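Local coordinates for protein adenylate isopentenyltransferase (Humulus lupulus, PDB 3A8T) that transfers an isopentenyl group from dimethylallyl diphosphate to ATP, ADP or AMP, a step in cytokinin biosynthesis, at residues Ser54-Ser57 with Ile58-Ala62; Thr226-Arg229 with Lys230-Gly233; Arg281-Gly284 with Lys285-Leu289. All blocks are in the same frame, centred on the assembly; numbering follows the deposited sequence.

Contact 1: residues Ser54-Ser57 with Ile58-Ala62; sequences SRLS and IDLAA. With PO4 (phosphate ion), chain C.
The carbonyl O of R55 is gripped by two successive amides of the next helical turn: D59 N lies 2.9 Å from R55 O, and I58 N adds a weak second bond. The better bond of I58 N goes to S54 O, at 3.0 Å. L60 N continues the pattern on L56 O, whereas A61 N holds S57 O only weakly. S57 turns its hydroxyl back onto S54 O as well, although the modelled separation is too short to be relied on; a small serine suits this buried spot against L45 and V68.

The P-loop (Walker A) runs into the start of this helix, and S54, its last residue, is one of the ATP-binding residues of the enzyme. S54 N and S54 OG converge on one phosphate oxygen, O1, the amide at 3.2 Å and the hydroxyl at 2.9 Å, while the amides of G50, G52 and K53 bind the same ion. Here the loop holds a phosphate ion, probably from the crystallisation liquor, and the bound ATP is about 9 Å from the S54 side chain; the ion sits where the loop would probably hold a phosphate of a substrate.

On another flank R55 and D59 form a long salt bridge, R55 NH1 to D59 OD1 at 3.5 Å. The carboxylate carbon lies in the guanidinium plane, at its edge, but the two planes are turned 59° apart, so only a loose pairing results. D59 keeps CG beside its own backbone N (chi1 -73°), which swings the acid back toward R55 while its other oxygen, OD2, bonds W321 NE1. L56 and L60 suit the buried side: L56 CD1 packs on L60 CG at 4.0 Å, with L56 reaching W321 and L326 of helix 315-338 and L60 resting on L43 and L66.

Contact 2: residues Thr226-Arg229 with Lys230-Gly233; sequences TGLR and KAIG. With ATP (adenosine-5'-triphosphate), chain B.
Two overlapping 3-10 turns join the segments: K230 N bonds G227 O at 2.8 Å, and A231 N bonds L228 O at 3.2 Å. G227 has a positive phi (64°), which a glycine adopts easily, and from A231 the chain runs extended, presenting its backbone to ATP: K230 O, also bonded to S222 OG, accepts a hydrogen bond from the ribose O2' at 2.7 Å, and I232 N reaches adenine N3 at 2.9 Å, almost straight.

K230 lays its CB and CG against G227 O, then bends at chi3 (96°) to bring NZ 3.5 Å from ATP O3', near the K73 ammonium, both lysines facing the nucleotide. With an alanine here the backbone bond to O2' could remain, but the ribose 3' side would probably lose its ammonium neighbour and G227 O part of its aliphatic cover. L228 CD1 loosely meets A231 CB, and the R229 guanidinium forms salt bridges with D217, D238 and D215.

The segment 226-233 lies between helices 203-210 and 234-243: L228 and R229 pack on F210 of the first, G233 is the N-cap of the second, and I232 touches N274 and T275 of helix 257-289.

Contact 3: residues Arg281-Gly284 with Lys285-Leu289; sequences RQIG and KILRL. With ATP (adenosine-5'-triphosphate), chain B.
I283 and L287, one turn apart, lie side by side and point the same way, I283 CG2 touching L287 CD1 at 3.9 Å. Beneath them L287 N bonds I283 O at 2.7 Å, and L287 CG sits close over that same oxygen. An isoleucine and a leucine suit a flank that packs I283 on A48 and L287 on W179. I286, also on W179, lays CG1 over Q282 O, whose hydrogen bond comes from I286 N at 2.8 Å.

R288 behaves differently. Bends at chi2 and chi3 curl its guanidinium back so that one flat face lies over the G284 carbonyl carbon, with G284 C 3.7 Å above the plane, over its centre. The hydrogen bond to G284 O comes from R288 N at 3.0 Å. Glycine suits position 284, since a side chain there would crowd the folded arginine.

Q282 and K285 extend toward the nucleotide. Q282 brings NE2 to 3.5 Å from ATP O2A; its amide is fixed by OE1 accepting a hydrogen bond from T49 N and by a weak bond from NE2 to G138 O. K285 covers R281 O with CB, then bends at chi3 (-62°), leaving NZ 3.5 Å from ATP O3G. The neutral amide thus approaches the alpha phosphate and the ammonium the gamma phosphate: one face of helix 257-289 lines the triphosphate part of the ATP pocket, beside the P-loop.

How the contacts relate
Along the chain the three come in series. Contact 1 lies on helix 53-61, after strand 41-46 of the parallel sheet of this P-loop fold; contact 2 is in the loop before helix 234-243; contact 3 is near the end of the long helix 257-289. Their centres are about 27 Å (1 and 2), 23 Å (1 and 3) and 21 Å (2 and 3) apart, contacts 1 and 2 on opposite sides of the chain's centre. Contacts 2 and 3 share the ATP, the former holding the adenosine end and the latter facing the phosphates. In this crystal the P-loop holds a phosphate ion apart from the ATP, consistent with a second phosphate-bearing substrate binding nearby.

Contact 1: residues Ser54-Ser57 with Ile58-Ala62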
loop_
_atom_site.group_PDB
_atom_site.type_symbol
_atom_site.label_atom_id
_atom_site.label_comp_id
_atom_site.label_asym_id
_atom_site.label_seq_id
_atom_site.Cartn_x
_atom_site.Cartn_y
_atom_site.Cartn_z
ATOM N N SER A 54 -2.798 -4.712 5.565
ATOM C CA SER A 54 -2.975 -3.956 6.800
ATOM C C SER A 54 -3.981 -4.635 7.727
ATOM O O SER A 54 -3.757 -4.781 8.925
ATOM C CB SER A 54 -3.449 -2.567 6.460
ATOM O OG SER A 54 -2.492 -1.983 5.603
ATOM N N ARG A 55 -5.086 -5.057 7.130
ATOM C CA ARG A 55 -6.196 -5.761 7.788
ATOM C C ARG A 55 -5.656 -6.917 8.607
ATOM O O ARG A 55 -5.928 -7.079 9.814
ATOM C CB ARG A 55 -7.081 -6.380 6.712
ATOM C CG ARG A 55 -8.523 -6.144 6.825
ATOM C CD ARG A 55 -9.169 -6.812 8.006
ATOM N NE ARG A 55 -10.547 -6.323 8.005
ATOM C CZ ARG A 55 -11.519 -6.696 8.818
ATOM N NH1 ARG A 55 -11.318 -7.607 9.753
ATOM N NH2 ARG A 55 -12.692 -6.118 8.689
ATOM N N LEU A 56 -4.884 -7.741 7.917
ATOM C CA LEU A 56 -4.355 -8.921 8.539
ATOM C C LEU A 56 -3.440 -8.567 9.695
ATOM O O LEU A 56 -3.483 -9.222 10.742
ATOM C CB LEU A 56 -3.657 -9.777 7.498
ATOM C CG LEU A 56 -2.960 -11.010 8.018
ATOM C CD1 LEU A 56 -3.873 -11.894 8.733
ATOM C CD2 LEU A 56 -2.376 -11.721 6.898
ATOM N N SER A 57 -2.658 -7.500 9.527
ATOM C CA SER A 57 -1.722 -7.089 10.568
ATOM C C SER A 57 -2.471 -6.718 11.814
ATOM O O SER A 57 -1.993 -6.978 12.937
ATOM C CB SER A 57 -0.849 -5.924 10.116
ATOM O OG SER A 57 -1.556 -4.722 9.935
ATOM N N ILE A 58 -3.651 -6.125 11.624
ATOM C CA ILE A 58 -4.467 -5.741 12.754
ATOM C C ILE A 58 -5.168 -6.952 13.360
ATOM O O ILE A 58 -5.211 -7.087 14.543
ATOM C CB ILE A 58 -5.494 -4.647 12.392
ATOM C CG1 ILE A 58 -4.803 -3.470 11.717
ATOM C CG2 ILE A 58 -6.206 -4.169 13.703
ATOM C CD1 ILE A 58 -3.595 -2.940 12.446
ATOM N N ASP A 59 -5.689 -7.846 12.555
ATOM C CA ASP A 59 -6.307 -9.042 13.113
ATOM C C ASP A 59 -5.312 -9.859 13.939
ATOM O O ASP A 59 -5.636 -10.365 14.987
ATOM C CB ASP A 59 -6.880 -9.939 12.003
ATOM C CG ASP A 59 -8.174 -9.363 11.362
ATOM O OD1 ASP A 59 -8.933 -8.648 12.058
ATOM O OD2 ASP A 59 -8.454 -9.662 10.175
ATOM N N LEU A 60 -4.087 -9.975 13.474
ATOM C CA LEU A 60 -3.074 -10.733 14.194
ATOM C C LEU A 60 -2.725 -10.114 15.534
ATOM O O LEU A 60 -2.220 -10.789 16.399
ATOM C CB LEU A 60 -1.783 -10.827 13.344
ATOM C CG LEU A 60 -1.801 -11.758 12.105
ATOM C CD1 LEU A 60 -0.612 -11.502 11.270
ATOM C CD2 LEU A 60 -1.819 -13.256 12.511
ATOM N N ALA A 61 -2.990 -8.821 15.700
ATOM C CA ALA A 61 -2.645 -8.115 16.924
ATOM C C ALA A 61 -3.554 -8.563 18.027
ATOM O O ALA A 61 -3.189 -8.473 19.185
ATOM C CB ALA A 61 -2.739 -6.567 16.725
ATOM N N ALA A 62 -4.743 -9.039 17.678
ATOM C CA ALA A 62 -5.626 -9.511 18.729
ATOM C C ALA A 62 -5.077 -10.842 19.359
ATOM O O ALA A 62 -5.511 -11.220 20.439
ATOM C CB ALA A 62 -7.066 -9.721 18.184
HETATM P P PO4 C . -3.173 -3.491 1.601
HETATM O O1 PO4 C . -2.672 -2.969 2.908
HETATM O O2 PO4 C . -2.757 -2.558 0.512
HETATM O O3 PO4 C . -2.606 -4.845 1.350
HETATM O O4 PO4 C . -4.650 -3.585 1.640
#

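Contact 2: residues Thr226-Arg229 with Lys230-Gly233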
loop_
_atom_site.group_PDB
_atom_site.type_symbol
_atom_site.label_atom_id
_atom_site.label_comp_id
_atom_site.label_asym_id
_atom_site.label_seq_id
_atom_site.Cartn_x
_atom_site.Cartn_y
_atom_site.Cartn_z
ATOM N N THR A 226 8.909 12.485 -8.334
ATOM C CA THR A 226 9.633 12.254 -7.117
ATOM C C THR A 226 8.732 12.267 -5.879
ATOM O O THR A 226 7.863 13.115 -5.740
ATOM C CB THR A 226 10.809 13.280 -6.970
ATOM O OG1 THR A 226 11.421 13.132 -5.677
ATOM C CG2 THR A 226 10.295 14.687 -7.088
ATOM N N GLY A 227 8.951 11.274 -5.009
ATOM C CA GLY A 227 8.245 11.149 -3.743
ATOM C C GLY A 227 6.728 10.925 -3.822
ATOM O O GLY A 227 6.229 10.205 -4.729
ATOM N N LEU A 228 6.019 11.536 -2.862
ATOM C CA LEU A 228 4.557 11.454 -2.787
ATOM C C LEU A 228 3.880 11.838 -4.115
ATOM O O LEU A 228 2.783 11.408 -4.397
ATOM C CB LEU A 228 4.014 12.345 -1.665
ATOM C CG LEU A 228 2.498 12.208 -1.444
ATOM C CD1 LEU A 228 2.208 10.786 -1.127
ATOM C CD2 LEU A 228 1.985 13.055 -0.320
ATOM N N ARG A 229 4.548 12.636 -4.943
ATOM C CA ARG A 229 3.927 13.020 -6.194
ATOM C C ARG A 229 3.886 11.851 -7.207
ATOM O O ARG A 229 3.302 11.974 -8.262
ATOM C CB ARG A 229 4.601 14.289 -6.752
ATOM C CG ARG A 229 4.334 15.475 -5.878
ATOM C CD ARG A 229 4.639 16.813 -6.541
ATOM N NE ARG A 229 3.967 16.955 -7.823
ATOM C CZ ARG A 229 2.664 17.207 -7.995
ATOM N NH1 ARG A 229 1.838 17.384 -6.959
ATOM N NH2 ARG A 229 2.163 17.169 -9.221
ATOM N N LYS A 230 4.513 10.728 -6.859
ATOM C CA LYS A 230 4.466 9.516 -7.672
ATOM C C LYS A 230 3.173 8.688 -7.447
ATOM O O LYS A 230 2.843 7.869 -8.288
ATOM C CB LYS A 230 5.616 8.569 -7.335
ATOM C CG LYS A 230 6.988 9.116 -7.631
ATOM C CD LYS A 230 8.030 8.095 -7.227
ATOM C CE LYS A 230 8.439 7.281 -8.422
ATOM N NZ LYS A 230 9.297 6.137 -8.000
ATOM N N ALA A 231 2.482 8.890 -6.324
ATOM C CA ALA A 231 1.274 8.154 -5.940
ATOM C C ALA A 231 0.279 8.005 -7.059
ATOM O O ALA A 231 0.023 8.979 -7.748
ATOM C CB ALA A 231 0.626 8.857 -4.757
ATOM N N ILE A 232 -0.284 6.807 -7.273
ATOM C CA ILE A 232 -1.260 6.672 -8.371
ATOM C C ILE A 232 -2.437 7.604 -8.032
ATOM O O ILE A 232 -2.920 7.625 -6.893
ATOM C CB ILE A 232 -1.833 5.224 -8.565
ATOM C CG1 ILE A 232 -0.737 4.202 -8.831
ATOM C CG2 ILE A 232 -2.744 5.207 -9.752
ATOM C CD1 ILE A 232 0.055 4.503 -9.951
ATOM N N GLY A 233 -2.868 8.391 -9.020
ATOM C CA GLY A 233 -3.942 9.348 -8.798
ATOM C C GLY A 233 -3.441 10.759 -8.976
ATOM O O GLY A 233 -4.106 11.635 -9.564
HETATM P PG ATP B . 9.534 0.676 -8.080
HETATM O O1G ATP B . 10.885 0.743 -7.438
HETATM O O2G ATP B . 9.098 2.201 -8.461
HETATM O O3G ATP B . 9.596 -0.192 -9.440
HETATM P PB ATP B . 8.842 -0.336 -5.613
HETATM O O1B ATP B . 9.305 -1.678 -5.435
HETATM O O2B ATP B . 9.991 0.632 -5.221
HETATM O O3B ATP B . 8.391 -0.067 -7.122
HETATM P PA ATP B . 6.072 -0.102 -5.133
HETATM O O1A ATP B . 5.772 -1.156 -6.090
HETATM O O2A ATP B . 5.115 -0.358 -3.847
HETATM O O3A ATP B . 7.622 -0.091 -4.567
HETATM O "O5'" ATP B . 5.627 1.369 -5.663
HETATM C "C5'" ATP B . 5.929 1.598 -7.011
HETATM C "C4'" ATP B . 5.008 2.708 -7.479
HETATM O "O4'" ATP B . 3.651 2.285 -7.303
HETATM C "C3'" ATP B . 5.112 4.022 -6.666
HETATM O "O3'" ATP B . 6.138 4.863 -7.188
HETATM C "C2'" ATP B . 3.699 4.611 -6.815
HETATM O "O2'" ATP B . 3.604 5.344 -7.987
HETATM C "C1'" ATP B . 2.786 3.408 -6.871
HETATM N N9 ATP B . 2.196 3.134 -5.532
HETATM C C8 ATP B . 2.663 2.222 -4.587
HETATM N N7 ATP B . 1.967 2.310 -3.472
HETATM C C5 ATP B . 1.010 3.269 -3.617
HETATM C C6 ATP B . -0.037 3.840 -2.789
HETATM N N6 ATP B . -0.261 3.431 -1.499
HETATM N N1 ATP B . -0.806 4.813 -3.323
HETATM C C2 ATP B . -0.623 5.240 -4.566
HETATM N N3 ATP B . 0.327 4.752 -5.366
HETATM C C4 ATP B . 1.150 3.799 -4.959
#

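Contact 3: residues Arg281-Gly284 with Lys285-Leu289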
loop_
_atom_site.group_PDB
_atom_site.type_symbol
_atom_site.label_atom_id
_atom_site.label_comp_id
_atom_site.label_asym_id
_atom_site.label_seq_id
_atom_site.Cartn_x
_atom_site.Cartn_y
_atom_site.Cartn_z
ATOM N N ARG A 281 2.890 -5.904 -11.711
ATOM C CA ARG A 281 4.343 -5.830 -11.523
ATOM C C ARG A 281 4.780 -6.272 -10.127
ATOM O O ARG A 281 5.882 -6.774 -9.952
ATOM C CB ARG A 281 4.859 -4.417 -11.788
ATOM C CG ARG A 281 4.757 -4.023 -13.232
ATOM C CD ARG A 281 5.415 -2.671 -13.529
ATOM N NE ARG A 281 4.783 -1.523 -12.858
ATOM C CZ ARG A 281 3.822 -0.746 -13.381
ATOM N NH1 ARG A 281 3.327 -0.965 -14.609
ATOM N NH2 ARG A 281 3.390 0.299 -12.679
ATOM N N GLN A 282 3.916 -6.065 -9.135
ATOM C CA GLN A 282 4.197 -6.453 -7.769
ATOM C C GLN A 282 4.203 -7.952 -7.602
ATOM O O GLN A 282 5.097 -8.498 -6.971
ATOM C CB GLN A 282 3.166 -5.841 -6.849
ATOM C CG GLN A 282 3.391 -4.348 -6.667
ATOM C CD GLN A 282 2.377 -3.717 -5.754
ATOM O OE1 GLN A 282 1.186 -3.976 -5.888
ATOM N NE2 GLN A 282 2.837 -2.860 -4.832
ATOM N N ILE A 283 3.199 -8.607 -8.183
ATOM C CA ILE A 283 3.054 -10.052 -8.135
ATOM C C ILE A 283 4.263 -10.728 -8.786
ATOM O O ILE A 283 4.875 -11.608 -8.180
ATOM C CB ILE A 283 1.776 -10.462 -8.876
ATOM C CG1 ILE A 283 0.553 -9.969 -8.099
ATOM C CG2 ILE A 283 1.749 -11.933 -9.120
ATOM C CD1 ILE A 283 -0.734 -9.971 -8.939
ATOM N N GLY A 284 4.614 -10.297 -10.002
ATOM C CA GLY A 284 5.737 -10.887 -10.692
ATOM C C GLY A 284 6.981 -10.742 -9.871
ATOM O O GLY A 284 7.798 -11.648 -9.740
ATOM N N LYS A 285 7.117 -9.560 -9.306
ATOM C CA LYS A 285 8.228 -9.241 -8.448
ATOM C C LYS A 285 8.210 -10.219 -7.247
ATOM O O LYS A 285 9.237 -10.811 -6.868
ATOM C CB LYS A 285 8.027 -7.805 -8.028
ATOM C CG LYS A 285 9.157 -7.097 -7.322
ATOM C CD LYS A 285 8.865 -5.604 -7.327
ATOM C CE LYS A 285 8.802 -5.100 -8.763
ATOM N NZ LYS A 285 8.957 -3.613 -8.870
ATOM N N ILE A 286 7.047 -10.416 -6.645
ATOM C CA ILE A 286 6.979 -11.352 -5.533
ATOM C C ILE A 286 7.355 -12.751 -5.997
ATOM O O ILE A 286 8.075 -13.473 -5.322
ATOM C CB ILE A 286 5.584 -11.383 -4.886
ATOM C CG1 ILE A 286 5.364 -10.079 -4.117
ATOM C CG2 ILE A 286 5.470 -12.605 -3.971
ATOM C CD1 ILE A 286 3.923 -9.694 -3.897
ATOM N N LEU A 287 6.874 -13.124 -7.164
ATOM C CA LEU A 287 7.206 -14.412 -7.706
ATOM C C LEU A 287 8.730 -14.555 -7.843
ATOM O O LEU A 287 9.250 -15.640 -7.685
ATOM C CB LEU A 287 6.489 -14.613 -9.049
ATOM C CG LEU A 287 4.981 -14.818 -8.845
ATOM C CD1 LEU A 287 4.258 -14.716 -10.158
ATOM C CD2 LEU A 287 4.712 -16.183 -8.190
ATOM N N ARG A 288 9.452 -13.476 -8.094
ATOM C CA ARG A 288 10.900 -13.598 -8.220
ATOM C C ARG A 288 11.634 -13.808 -6.886
ATOM O O ARG A 288 12.744 -14.313 -6.878
ATOM C CB ARG A 288 11.503 -12.365 -8.951
ATOM C CG ARG A 288 11.571 -12.448 -10.502
ATOM C CD ARG A 288 10.240 -12.919 -11.157
ATOM N NE ARG A 288 9.789 -12.012 -12.233
ATOM C CZ ARG A 288 8.659 -12.119 -12.944
ATOM N NH1 ARG A 288 7.790 -13.108 -12.748
ATOM N NH2 ARG A 288 8.395 -11.193 -13.855
ATOM N N LEU A 289 11.042 -13.419 -5.763
ATOM C CA LEU A 289 11.709 -13.616 -4.483
ATOM C C LEU A 289 11.460 -15.034 -4.066
ATOM O O LEU A 289 12.114 -15.563 -3.157
ATOM C CB LEU A 289 11.161 -12.702 -3.425
ATOM C CG LEU A 289 11.048 -11.292 -3.923
ATOM C CD1 LEU A 289 9.624 -11.083 -4.284
ATOM C CD2 LEU A 289 11.464 -10.316 -2.883
HETATM P PG ATP B . 9.534 0.676 -8.080
HETATM O O1G ATP B . 10.885 0.743 -7.438
HETATM O O2G ATP B . 9.098 2.201 -8.461
HETATM O O3G ATP B . 9.596 -0.192 -9.440
HETATM P PB ATP B . 8.842 -0.336 -5.613
HETATM O O1B ATP B . 9.305 -1.678 -5.435
HETATM O O2B ATP B . 9.991 0.632 -5.221
HETATM O O3B ATP B . 8.391 -0.067 -7.122
HETATM P PA ATP B . 6.072 -0.102 -5.133
HETATM O O1A ATP B . 5.772 -1.156 -6.090
HETATM O O2A ATP B . 5.115 -0.358 -3.847
HETATM O O3A ATP B . 7.622 -0.091 -4.567
HETATM O "O5'" ATP B . 5.627 1.369 -5.663
HETATM C "C5'" ATP B . 5.929 1.598 -7.011
HETATM C "C4'" ATP B . 5.008 2.708 -7.479
HETATM O "O4'" ATP B . 3.651 2.285 -7.303
HETATM C "C3'" ATP B . 5.112 4.022 -6.666
HETATM O "O3'" ATP B . 6.138 4.863 -7.188
HETATM C "C2'" ATP B . 3.699 4.611 -6.815
HETATM O "O2'" ATP B . 3.604 5.344 -7.987
HETATM C "C1'" ATP B . 2.786 3.408 -6.871
HETATM N N9 ATP B . 2.196 3.134 -5.532
HETATM C C8 ATP B . 2.663 2.222 -4.587
HETATM N N7 ATP B . 1.967 2.310 -3.472
HETATM C C5 ATP B . 1.010 3.269 -3.617
HETATM C C6 ATP B . -0.037 3.840 -2.789
HETATM N N6 ATP B . -0.261 3.431 -1.499
HETATM N N1 ATP B . -0.806 4.813 -3.323
HETATM C C2 ATP B . -0.623 5.240 -4.566
HETATM N N3 ATP B . 0.327 4.752 -5.366
HETATM C C4 ATP B . 1.150 3.799 -4.959
#